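Long-range contacts in probable transcriptional regulator (Pseudomonas aeruginosa, PDB 2ESN), which probably regulates transcription as a LysR-type factor, pairing a DNA-binding helix-turn-helix domain with a substrate-binding domain that would sense a small effector: residues C[93-97]-C[292-296]; C[99-105]-C[129-135]; C[140-146]-C[282-286]. All coordinates share one frame; numbering follows the deposited sequence.

Interaction 1 of 3, residues C[93-97]-C[292-296]; sequences PFVPG and DAHAW
The Phe94 ring is clasped on both faces: Ala293 CA sits over its centre, a CH-pi contact 3.9 Å from the ring centroid and 13° off the normal, while the backbone N of Pro96 lies against the opposite face near the rim. At its edge, close to the ring plane, comes the indole of Trp296. Phe94 CE2 comes obliquely to the indole, 3.5 Å from Trp296 CG; the two planes meet at 58°, neither stacked nor T-shaped. Phe94 reaches this place with CG anti to the backbone N (chi1 -173°), and Trp296 CG is likewise anti to its own backbone N, which swings the indole back toward the 93-97 loop. Pro96 takes the pyrrole side of the indole, its CG 3.3 Å from Trp296 NE1. Ala293 CB adds a methyl contact at 3.9 Å from Phe94 CD1. No hydrogen bond crosses; the join is wholly van der Waals and aromatic. The contact lies at the surface, where the loop after helix 68-87 meets the first turn of helix 293-303, and Phe94, Ala293 and Trp296 all also touch Phe103 of strand 102-107.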
# COMPACT_ATOMS: atom_id res chain seq x y z
N PRO C 93 -9.79 29.76 -11.71
CA PRO C 93 -9.43 30.95 -10.89
C PRO C 93 -10.17 30.90 -9.54
O PRO C 93 -11.36 30.58 -9.51
CB PRO C 93 -9.95 32.13 -11.72
CG PRO C 93 -9.88 31.63 -13.15
CD PRO C 93 -10.35 30.16 -13.02
N PHE C 94 -9.47 31.13 -8.44
CA PHE C 94 -10.16 30.97 -7.14
C PHE C 94 -11.01 32.18 -6.69
O PHE C 94 -10.47 33.21 -6.38
CB PHE C 94 -9.17 30.57 -6.04
CG PHE C 94 -9.83 30.24 -4.73
CD1 PHE C 94 -10.66 29.13 -4.61
CD2 PHE C 94 -9.66 31.08 -3.63
CE1 PHE C 94 -11.28 28.86 -3.40
CE2 PHE C 94 -10.28 30.80 -2.45
CZ PHE C 94 -11.09 29.71 -2.31
N VAL C 95 -12.33 32.04 -6.63
CA VAL C 95 -13.14 33.13 -6.02
C VAL C 95 -13.95 32.70 -4.79
O VAL C 95 -14.93 31.93 -4.91
CB VAL C 95 -13.97 33.95 -7.04
CG1 VAL C 95 -13.13 34.19 -8.33
CG2 VAL C 95 -15.31 33.28 -7.38
N PRO C 96 -13.53 33.18 -3.60
CA PRO C 96 -14.14 32.69 -2.34
C PRO C 96 -15.68 32.64 -2.37
O PRO C 96 -16.32 31.58 -2.05
CB PRO C 96 -13.62 33.66 -1.29
CG PRO C 96 -12.39 34.32 -1.86
CD PRO C 96 -12.43 34.15 -3.36
N GLY C 97 -16.27 33.77 -2.78
CA GLY C 97 -17.68 33.96 -2.71
C GLY C 97 -18.43 33.01 -3.54
O GLY C 97 -19.62 32.78 -3.30
N ASP C 292 -3.21 29.54 -4.69
CA ASP C 292 -4.36 30.45 -4.86
C ASP C 292 -5.49 30.14 -3.83
O ASP C 292 -5.77 30.96 -2.96
CB ASP C 292 -4.91 30.41 -6.30
CG ASP C 292 -4.65 31.72 -7.11
OD1 ASP C 292 -5.46 32.01 -8.04
OD2 ASP C 292 -3.64 32.44 -6.84
N ALA C 293 -6.12 28.97 -3.94
CA ALA C 293 -6.99 28.45 -2.90
C ALA C 293 -6.25 28.29 -1.55
O ALA C 293 -6.72 28.75 -0.51
CB ALA C 293 -7.57 27.16 -3.34
N HIS C 294 -5.06 27.68 -1.59
CA HIS C 294 -4.24 27.51 -0.43
C HIS C 294 -3.81 28.82 0.18
O HIS C 294 -3.82 28.95 1.40
CB HIS C 294 -3.01 26.68 -0.77
CG HIS C 294 -3.27 25.22 -0.77
ND1 HIS C 294 -2.43 24.31 -0.16
CD2 HIS C 294 -4.32 24.50 -1.26
CE1 HIS C 294 -2.92 23.09 -0.32
NE2 HIS C 294 -4.08 23.18 -0.96
N ALA C 295 -3.43 29.78 -0.65
CA ALA C 295 -3.05 31.11 -0.16
C ALA C 295 -4.24 31.79 0.56
O ALA C 295 -4.08 32.39 1.58
CB ALA C 295 -2.53 32.02 -1.35
N TRP C 296 -5.45 31.66 0.02
CA TRP C 296 -6.63 32.25 0.68
C TRP C 296 -6.87 31.61 2.08
O TRP C 296 -7.03 32.33 3.11
CB TRP C 296 -7.82 32.08 -0.22
CG TRP C 296 -9.13 32.48 0.39
CD1 TRP C 296 -9.64 33.73 0.48
CD2 TRP C 296 -10.12 31.60 0.95
NE1 TRP C 296 -10.88 33.69 1.06
CE2 TRP C 296 -11.18 32.40 1.40
CE3 TRP C 296 -10.17 30.20 1.17
CZ2 TRP C 296 -12.32 31.87 2.00
CZ3 TRP C 296 -11.34 29.66 1.79
CH2 TRP C 296 -12.39 30.51 2.20

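Interaction 2 of 3, residues C[99-105]-C[129-135]; sequences SQRTFVF and GVRLRLV
Gln100 and Arg131 fold over each other at the start of the strand pairing, the guanidinium lying with one face against Gln100 CA. Arg131 NH1 gives a short but weak bond to Gln100 OE1 (2.7 Å, bent to 128° at the hydrogen), the amide and guanidinium planes being 71° apart. Bends at chi2 and chi3 turn the Arg131 chain back toward Gln100, whose NE2 bonds to Gln98 O. Beside them Ser99 OG closes an ST turn by accepting from Arg101 N, and Gly129, without a side chain, lies close against Ser99 O and the Gln100 amide.

From there the backbones run parallel in register, Thr102 beside Arg131 through Phe105 beside Leu134. Arg101 O takes Arg131 N at 2.9 Å in an almost straight bond (178°), Phe103 N and O bind Arg131 O and Arg133 N, and Phe105 N and O bind Arg133 O and Val135 N. This is the pairing of a right-handed beta-alpha-beta crossover, strand 102-107, helix 109-126, strand 131-136, in the periplasmic-binding-protein-like fold of LysR effector domains.

On the buried face Phe105 CE2 meets Leu132 CD2 at 3.6 Å, Phe105 CB rests on Leu134 CG, and Phe103 CD1 touches Val130 CG1 at 3.9 Å. Leu132 also reaches helix 109-126, whereas Phe103 and Phe105 pack on Met297 of helix 293-303. The other face carries Thr102, Val104, Arg131 and Arg133: the Thr102 and Arg131 side chains cross at about a right angle, OG1 of the first 3.6 Å from CB of the second, and Thr102 CG2 leans on Arg133 CB at 3.9 Å. Leu132 and Arg133 continue the sheet by parallel pairing with a strand of the second subunit, to which Val130 O is also bonded through Arg202 of that subunit.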
# COMPACT_ATOMS: atom_id res chain seq x y z
N SER C 99 -16.68 29.91 -5.10
CA SER C 99 -15.99 28.60 -5.07
C SER C 99 -16.79 27.51 -4.44
O SER C 99 -17.57 27.73 -3.49
CB SER C 99 -14.65 28.68 -4.33
OG SER C 99 -14.01 27.41 -4.27
N GLN C 100 -16.56 26.31 -4.98
CA GLN C 100 -17.29 25.10 -4.56
C GLN C 100 -16.31 24.03 -4.10
O GLN C 100 -16.68 22.87 -3.94
CB GLN C 100 -18.13 24.52 -5.69
CG GLN C 100 -19.19 25.45 -6.29
CD GLN C 100 -20.28 25.81 -5.29
OE1 GLN C 100 -20.95 24.89 -4.79
NE2 GLN C 100 -20.47 27.02 -5.03
N ARG C 101 -15.06 24.43 -3.92
CA ARG C 101 -14.06 23.45 -3.54
C ARG C 101 -14.16 22.92 -2.11
O ARG C 101 -14.84 23.51 -1.23
CB ARG C 101 -12.66 23.88 -3.90
CG ARG C 101 -12.10 24.96 -3.16
CD ARG C 101 -10.69 25.10 -3.66
NE ARG C 101 -9.85 24.12 -2.98
CZ ARG C 101 -8.77 23.56 -3.49
NH1 ARG C 101 -8.39 23.87 -4.73
NH2 ARG C 101 -8.10 22.68 -2.75
N THR C 102 -13.55 21.75 -1.93
CA THR C 102 -13.47 21.04 -0.67
C THR C 102 -12.00 21.15 -0.29
O THR C 102 -11.14 20.81 -1.09
CB THR C 102 -13.92 19.59 -0.84
OG1 THR C 102 -15.26 19.60 -1.32
CG2 THR C 102 -13.90 18.76 0.47
N PHE C 103 -11.74 21.74 0.88
CA PHE C 103 -10.47 21.70 1.55
C PHE C 103 -10.37 20.47 2.46
O PHE C 103 -11.32 20.16 3.21
CB PHE C 103 -10.22 23.00 2.32
CG PHE C 103 -10.08 24.18 1.43
CD1 PHE C 103 -11.21 24.85 0.94
CD2 PHE C 103 -8.83 24.62 1.05
CE1 PHE C 103 -11.12 25.91 0.06
CE2 PHE C 103 -8.68 25.68 0.21
CZ PHE C 103 -9.83 26.38 -0.26
N VAL C 104 -9.25 19.75 2.36
CA VAL C 104 -9.05 18.48 3.10
C VAL C 104 -7.98 18.73 4.14
O VAL C 104 -6.89 19.18 3.81
CB VAL C 104 -8.68 17.27 2.20
CG1 VAL C 104 -8.47 15.94 3.06
CG2 VAL C 104 -9.72 17.06 1.10
N PHE C 105 -8.34 18.54 5.41
CA PHE C 105 -7.41 18.77 6.50
C PHE C 105 -7.21 17.44 7.24
O PHE C 105 -8.15 16.67 7.37
CB PHE C 105 -7.96 19.78 7.55
CG PHE C 105 -8.00 21.22 7.10
CD1 PHE C 105 -7.15 22.14 7.67
CD2 PHE C 105 -8.95 21.66 6.20
CE1 PHE C 105 -7.20 23.51 7.31
CE2 PHE C 105 -9.06 23.06 5.86
CZ PHE C 105 -8.14 23.96 6.41
N GLY C 129 -20.19 28.21 -0.68
CA GLY C 129 -20.17 26.88 -1.38
C GLY C 129 -18.90 26.10 -1.02
O GLY C 129 -18.72 24.97 -1.51
N VAL C 130 -18.03 26.69 -0.20
CA VAL C 130 -16.77 26.04 0.20
C VAL C 130 -17.10 24.97 1.26
O VAL C 130 -17.93 25.21 2.19
CB VAL C 130 -15.74 27.05 0.73
CG1 VAL C 130 -14.72 26.38 1.67
CG2 VAL C 130 -14.99 27.79 -0.41
N ARG C 131 -16.52 23.77 1.06
CA ARG C 131 -16.69 22.64 1.93
C ARG C 131 -15.39 22.29 2.57
O ARG C 131 -14.32 22.58 2.01
CB ARG C 131 -17.12 21.40 1.15
CG ARG C 131 -18.48 21.50 0.67
CD ARG C 131 -18.48 21.33 -0.85
NE ARG C 131 -19.59 22.13 -1.32
CZ ARG C 131 -19.96 22.36 -2.57
NH1 ARG C 131 -21.03 23.15 -2.78
NH2 ARG C 131 -19.30 21.80 -3.60
N LEU C 132 -15.47 21.65 3.74
CA LEU C 132 -14.26 21.11 4.42
C LEU C 132 -14.40 19.64 4.69
O LEU C 132 -15.51 19.14 4.98
CB LEU C 132 -13.93 21.87 5.72
CG LEU C 132 -12.92 23.01 5.62
CD1 LEU C 132 -13.46 24.22 4.87
CD2 LEU C 132 -12.43 23.47 7.00
N ARG C 133 -13.29 18.93 4.51
CA ARG C 133 -13.20 17.48 4.83
C ARG C 133 -12.03 17.25 5.82
O ARG C 133 -10.86 17.58 5.54
CB ARG C 133 -13.03 16.65 3.58
CG ARG C 133 -13.49 15.21 3.73
CD ARG C 133 -12.39 14.34 3.27
NE ARG C 133 -12.82 13.07 2.68
CZ ARG C 133 -13.33 12.02 3.30
NH1 ARG C 133 -13.60 11.99 4.62
NH2 ARG C 133 -13.63 10.96 2.54
N LEU C 134 -12.38 16.78 7.00
CA LEU C 134 -11.32 16.51 8.01
C LEU C 134 -11.15 15.01 8.14
O LEU C 134 -12.12 14.33 8.18
CB LEU C 134 -11.63 17.09 9.36
CG LEU C 134 -11.12 18.48 9.60
CD1 LEU C 134 -11.83 19.44 8.65
CD2 LEU C 134 -11.40 18.77 11.10
N VAL C 135 -9.91 14.53 8.16
CA VAL C 135 -9.63 13.10 8.19
C VAL C 135 -8.72 12.81 9.36
O VAL C 135 -7.89 13.65 9.76
CB VAL C 135 -8.96 12.61 6.82
CG1 VAL C 135 -9.89 12.84 5.65
CG2 VAL C 135 -7.60 13.27 6.55

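Interaction 3 of 3, residues C[140-146]-C[282-286]; sequences KLSVEAL and LYSHV
This is a helix-on-sheet contact, partly buried, in which the loop before helix 143-148 and the first turn of that helix lie against the end of strand 278-285. Leu146 is its apolar centre: its CB meets His285 CB at 3.8 Å, and its CD1 reaches toward the backbone between Ser284 and His285. The Leu146 CG is anti to its carbonyl carbon (chi1 -62°), and the branched end extends along the strand toward the Tyr283 carbonyl. The His285 ring lies beside the start of the helix, with CD2 3.8 Å from both Val143 CG2 and Val143 O, an oblique approach rather than a stack.

Two residues earlier in the strand, Tyr283 stands beside the loop. Leu141 CD1 lies over one face of its ring, off toward the rim and 4.0 Å from Tyr283 CD2, the two side chains crossing at about a right angle. The phenol ends in a polar cluster: Lys140 NZ donates to Tyr283 OH at 3.2 Å, approaching obliquely to the ring. Bends at chi3 (61°) and chi4 (95°) curl the lysine end toward the phenol. The same ammonium also bonds to Tyr157 O and forms a salt bridge with Glu162, while Tyr283 OH has a further hydrogen-bond partner in Asp158. Such a carboxylate neighbourhood would probably favour the charged lysine.

Ser142 is the N-cap of the helix: its OG accepts a weak bond from Ala145 N at 3.3 Å, and its carbonyl O receives both Ala145 N and Leu146 N. Ile168 of strand 168-183 adds to the apolar layer, touching Leu141, Val143 and Leu146. A helix laid against the end of a sheet strand fits the alpha/beta layering of the LysR substrate-binding domain, related to the periplasmic binding proteins.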
# COMPACT_ATOMS: atom_id res chain seq x y z
N LYS C 140 0.74 13.03 12.53
CA LYS C 140 0.52 14.49 12.49
C LYS C 140 0.83 15.10 11.11
O LYS C 140 0.07 15.89 10.57
CB LYS C 140 1.35 15.22 13.54
CG LYS C 140 1.16 16.74 13.46
CD LYS C 140 1.41 17.47 14.77
CE LYS C 140 2.83 17.31 15.28
NZ LYS C 140 3.78 18.41 14.89
N LEU C 141 1.95 14.68 10.53
CA LEU C 141 2.56 15.39 9.43
C LEU C 141 3.11 14.38 8.43
O LEU C 141 4.20 13.87 8.60
CB LEU C 141 3.69 16.24 10.00
CG LEU C 141 3.97 17.59 9.37
CD1 LEU C 141 4.97 18.33 10.22
CD2 LEU C 141 4.50 17.37 7.95
N SER C 142 2.32 14.06 7.41
CA SER C 142 2.74 13.17 6.34
C SER C 142 3.01 14.04 5.08
O SER C 142 2.07 14.35 4.31
CB SER C 142 1.69 12.07 6.11
OG SER C 142 1.69 11.60 4.77
N VAL C 143 4.27 14.46 4.92
CA VAL C 143 4.74 15.27 3.78
C VAL C 143 4.33 14.67 2.44
O VAL C 143 4.06 15.39 1.47
CB VAL C 143 6.29 15.52 3.84
CG1 VAL C 143 7.05 14.20 4.09
CG2 VAL C 143 6.82 16.23 2.58
N GLU C 144 4.27 13.33 2.41
CA GLU C 144 3.78 12.56 1.27
C GLU C 144 2.36 13.06 0.84
O GLU C 144 2.13 13.41 -0.33
CB GLU C 144 3.78 11.03 1.58
CG GLU C 144 4.76 10.53 2.71
CD GLU C 144 4.50 9.06 3.17
OE1 GLU C 144 3.73 8.32 2.49
OE2 GLU C 144 5.07 8.63 4.23
N ALA C 145 1.43 13.11 1.81
CA ALA C 145 0.03 13.35 1.51
C ALA C 145 -0.19 14.81 1.09
O ALA C 145 -1.01 15.13 0.20
CB ALA C 145 -0.84 12.95 2.69
N LEU C 146 0.57 15.68 1.74
CA LEU C 146 0.61 17.10 1.42
C LEU C 146 1.09 17.36 -0.04
O LEU C 146 0.40 18.01 -0.82
CB LEU C 146 1.46 17.87 2.46
CG LEU C 146 0.96 17.84 3.93
CD1 LEU C 146 1.90 18.59 4.89
CD2 LEU C 146 -0.49 18.38 4.08
N LEU C 282 -0.92 25.43 11.27
CA LEU C 282 -1.48 24.97 10.03
C LEU C 282 -0.26 24.62 9.20
O LEU C 282 0.56 25.49 8.91
CB LEU C 282 -2.29 26.13 9.42
CG LEU C 282 -2.85 25.86 8.03
CD1 LEU C 282 -3.96 24.81 8.16
CD2 LEU C 282 -3.32 27.19 7.32
N TYR C 283 -0.13 23.36 8.85
CA TYR C 283 0.96 22.90 8.00
C TYR C 283 0.53 22.66 6.55
O TYR C 283 -0.57 22.15 6.28
CB TYR C 283 1.54 21.61 8.52
CG TYR C 283 1.93 21.60 9.97
CD1 TYR C 283 1.03 21.15 10.94
CD2 TYR C 283 3.23 21.94 10.37
CE1 TYR C 283 1.36 21.09 12.26
CE2 TYR C 283 3.59 21.89 11.72
CZ TYR C 283 2.64 21.45 12.66
OH TYR C 283 2.95 21.38 14.02
N SER C 284 1.43 23.05 5.63
CA SER C 284 1.29 22.75 4.23
C SER C 284 2.66 22.54 3.57
O SER C 284 3.71 22.97 4.09
CB SER C 284 0.55 23.85 3.49
OG SER C 284 1.23 25.05 3.71
N HIS C 285 2.60 21.85 2.44
CA HIS C 285 3.68 21.70 1.48
C HIS C 285 3.89 22.95 0.61
O HIS C 285 2.94 23.48 0.04
CB HIS C 285 3.36 20.51 0.59
CG HIS C 285 4.56 19.91 -0.07
ND1 HIS C 285 5.20 20.51 -1.14
CD2 HIS C 285 5.24 18.77 0.19
CE1 HIS C 285 6.23 19.76 -1.50
NE2 HIS C 285 6.27 18.70 -0.71
N VAL C 286 5.15 23.39 0.51
CA VAL C 286 5.60 24.49 -0.39
C VAL C 286 5.04 24.40 -1.83
O VAL C 286 4.74 25.43 -2.42
CB VAL C 286 7.16 24.68 -0.36
CG1 VAL C 286 7.58 25.88 -1.17
CG2 VAL C 286 7.67 24.85 1.08

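Interaction 1 is a surface contact, whereas interactions 2 and 3 are partly buried and reach the same mixed sheet. Interaction 2 alone is built on backbone hydrogen bonds between strands; interaction 1 has none and relies on aromatic rings, and interaction 3 joins apolar packing to a lysine-tyrosine bond. The first two meet directly: Phe94 CE1 lies 3.2 Å from Ser99 OG, and Ala293 CB packs on Arg101. Interactions 2 and 3 touch where Phe105 CE1 meets Leu282 CD1 at 3.6 Å. Interactions 1 and 3 stay about 5 Å apart at their nearest atoms, although strand 278-285 precedes helix 293-303. Of the three, only interaction 2 also meets another subunit.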